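Local coordinates for Tni2 (Pseudomonas fluorescens, PDB 6B12), which probably acts as the immunity protein that binds and neutralises the partner toxin Tne2, a presumed NAD-hydrolysing effector of interbacterial competition, at residues 95-100 / 135-140. Residues are numbered along the deposited sequence; the frame is centred on the assembly and turned at random.
Sequences DQLLIN and FRVDID
I99 meets F135 with both of its branches. At CB the side chain forks. CG2, the branch anti to the backbone N, comes down on the same side of the ring as the other branch, off beyond the CE2 and CZ atoms, 3.7 Å from CE2 of F135. In that other branch CG1 lies anti to the carbonyl carbon (chi1 -62°) and the chain stays extended (chi2 166°), which carries the terminal methyl out over the ring. There CD1 sits 3.8 Å from the centroid of the F135 ring and only 7° off the normal, a CH-pi contact almost over the middle of one face, with the ring carbons at nearly equal distances from the methyl. H151, on the last strand of the same sheet, stacks with the F135 ring. Strand 96-99 is one edge strand, within this chain, of a five-stranded antiparallel sheet and strand 134-140 the fourth in order, yet the CA atoms of L97 and V137 are just 9.7 Å apart: the sheet curls so strongly that side chains meet directly over the two strands between. Beside the I99 pair, L97 CD1 touches V137 CG2 at 3.9 Å, and Y108 of strand 102-112 packs against both residues.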
loop_
_atom_site.group_PDB
_atom_site.type_symbol
_atom_site.label_atom_id
_atom_site.label_comp_id
_atom_site.label_asym_id
_atom_site.label_seq_id
_atom_site.Cartn_x
_atom_site.Cartn_y
_atom_site.Cartn_z
ATOM N N ASP C 95 11.892 -10.402 -4.961
ATOM C CA ASP C 95 10.512 -10.611 -4.517
ATOM C C ASP C 95 10.185 -12.097 -4.374
ATOM O O ASP C 95 9.012 -12.495 -4.401
ATOM C CB ASP C 95 9.488 -9.892 -5.410
ATOM C CG ASP C 95 9.616 -10.220 -6.891
ATOM O OD1 ASP C 95 10.113 -11.301 -7.251
ATOM O OD2 ASP C 95 9.174 -9.375 -7.705
ATOM N N GLN C 96 11.206 -12.925 -4.221
ATOM C CA GLN C 96 11.063 -14.272 -3.678
ATOM C C GLN C 96 11.834 -14.260 -2.370
ATOM O O GLN C 96 13.061 -14.104 -2.372
ATOM C CB GLN C 96 11.590 -15.329 -4.643
ATOM C CG GLN C 96 10.648 -15.576 -5.785
ATOM C CD GLN C 96 11.194 -16.554 -6.790
ATOM O OE1 GLN C 96 12.209 -17.212 -6.552
ATOM N NE2 GLN C 96 10.521 -16.657 -7.925
ATOM N N LEU C 97 11.109 -14.383 -1.266
ATOM C CA LEU C 97 11.624 -14.124 0.067
ATOM C C LEU C 97 11.561 -15.383 0.912
ATOM O O LEU C 97 10.615 -16.174 0.807
ATOM C CB LEU C 97 10.820 -13.016 0.747
ATOM C CG LEU C 97 10.756 -11.715 -0.052
ATOM C CD1 LEU C 97 9.955 -10.639 0.680
ATOM C CD2 LEU C 97 12.154 -11.253 -0.386
ATOM N N LEU C 98 12.579 -15.557 1.745
ATOM C CA LEU C 98 12.612 -16.652 2.701
ATOM C C LEU C 98 11.768 -16.233 3.891
ATOM O O LEU C 98 12.130 -15.299 4.620
ATOM C CB LEU C 98 14.035 -16.966 3.141
ATOM C CG LEU C 98 14.852 -18.072 2.495
ATOM C CD1 LEU C 98 16.237 -18.099 3.144
ATOM C CD2 LEU C 98 14.155 -19.406 2.647
ATOM N N ILE C 99 10.645 -16.911 4.087
ATOM C CA ILE C 99 9.740 -16.627 5.189
ATOM C C ILE C 99 9.471 -17.946 5.891
ATOM O O ILE C 99 8.940 -18.882 5.279
ATOM C CB ILE C 99 8.434 -15.968 4.708
ATOM C CG1 ILE C 99 8.718 -14.623 4.041
ATOM C CG2 ILE C 99 7.434 -15.814 5.857
ATOM C CD1 ILE C 99 7.538 -14.079 3.260
ATOM N N ASN C 100 9.891 -18.042 7.152
ATOM C CA ASN C 100 9.726 -19.260 7.937
ATOM C C ASN C 100 10.311 -20.474 7.214
ATOM O O ASN C 100 9.696 -21.544 7.142
ATOM C CB ASN C 100 8.251 -19.473 8.283
ATOM C CG ASN C 100 8.047 -20.548 9.320
ATOM O OD1 ASN C 100 8.913 -20.790 10.161
ATOM N ND2 ASN C 100 6.899 -21.217 9.256
ATOM N N PHE C 135 3.481 -8.491 4.112
ATOM C CA PHE C 135 4.718 -8.416 4.864
ATOM C C PHE C 135 5.321 -7.043 4.658
ATOM O O PHE C 135 5.332 -6.524 3.542
ATOM C CB PHE C 135 5.708 -9.480 4.431
ATOM C CG PHE C 135 5.292 -10.848 4.829
ATOM C CD1 PHE C 135 4.345 -11.533 4.090
ATOM C CD2 PHE C 135 5.828 -11.438 5.956
ATOM C CE1 PHE C 135 3.930 -12.803 4.471
ATOM C CE2 PHE C 135 5.431 -12.713 6.337
ATOM C CZ PHE C 135 4.484 -13.388 5.598
ATOM N N ARG C 136 5.804 -6.468 5.742
ATOM C CA ARG C 136 6.592 -5.243 5.682
ATOM C C ARG C 136 8.037 -5.619 5.390
ATOM O O ARG C 136 8.636 -6.417 6.134
ATOM C CB ARG C 136 6.477 -4.491 7.004
ATOM C CG ARG C 136 7.537 -3.423 7.158
ATOM C CD ARG C 136 7.400 -2.739 8.505
ATOM N NE ARG C 136 8.592 -1.939 8.788
ATOM C CZ ARG C 136 8.748 -1.223 9.890
ATOM N NH1 ARG C 136 7.776 -1.198 10.804
ATOM N NH2 ARG C 136 9.861 -0.523 10.069
ATOM N N VAL C 137 8.592 -5.080 4.305
ATOM C CA VAL C 137 9.958 -5.388 3.883
ATOM C C VAL C 137 10.767 -4.101 3.924
ATOM O O VAL C 137 10.529 -3.176 3.142
ATOM C CB VAL C 137 10.003 -6.030 2.491
ATOM C CG1 VAL C 137 11.460 -6.433 2.132
ATOM C CG2 VAL C 137 9.091 -7.254 2.447
ATOM N N ASP C 138 11.708 -4.034 4.850
ATOM C CA ASP C 138 12.611 -2.898 4.946
ATOM C C ASP C 138 13.856 -3.196 4.129
ATOM O O ASP C 138 14.423 -4.289 4.223
ATOM C CB ASP C 138 12.988 -2.630 6.405
ATOM C CG ASP C 138 11.857 -1.983 7.201
ATOM O OD1 ASP C 138 10.720 -1.838 6.683
ATOM O OD2 ASP C 138 12.097 -1.612 8.361
ATOM N N ILE C 139 14.286 -2.211 3.342
ATOM C CA ILE C 139 15.330 -2.376 2.339
ATOM C C ILE C 139 16.339 -1.239 2.501
ATOM O O ILE C 139 15.942 -0.085 2.634
ATOM C CB ILE C 139 14.723 -2.376 0.920
ATOM C CG1 ILE C 139 13.761 -3.575 0.772
ATOM C CG2 ILE C 139 15.816 -2.422 -0.165
ATOM C CD1 ILE C 139 12.639 -3.342 -0.237
ATOM N N ASP C 140 17.627 -1.576 2.510
ATOM C CA ASP C 140 18.703 -0.582 2.586
ATOM C C ASP C 140 19.056 -0.167 1.165
ATOM O O ASP C 140 19.711 -0.920 0.432
ATOM C CB ASP C 140 19.914 -1.178 3.298
ATOM C CG ASP C 140 21.062 -0.187 3.463
ATOM O OD1 ASP C 140 20.941 0.979 3.029
ATOM O OD2 ASP C 140 22.072 -0.622 4.052
#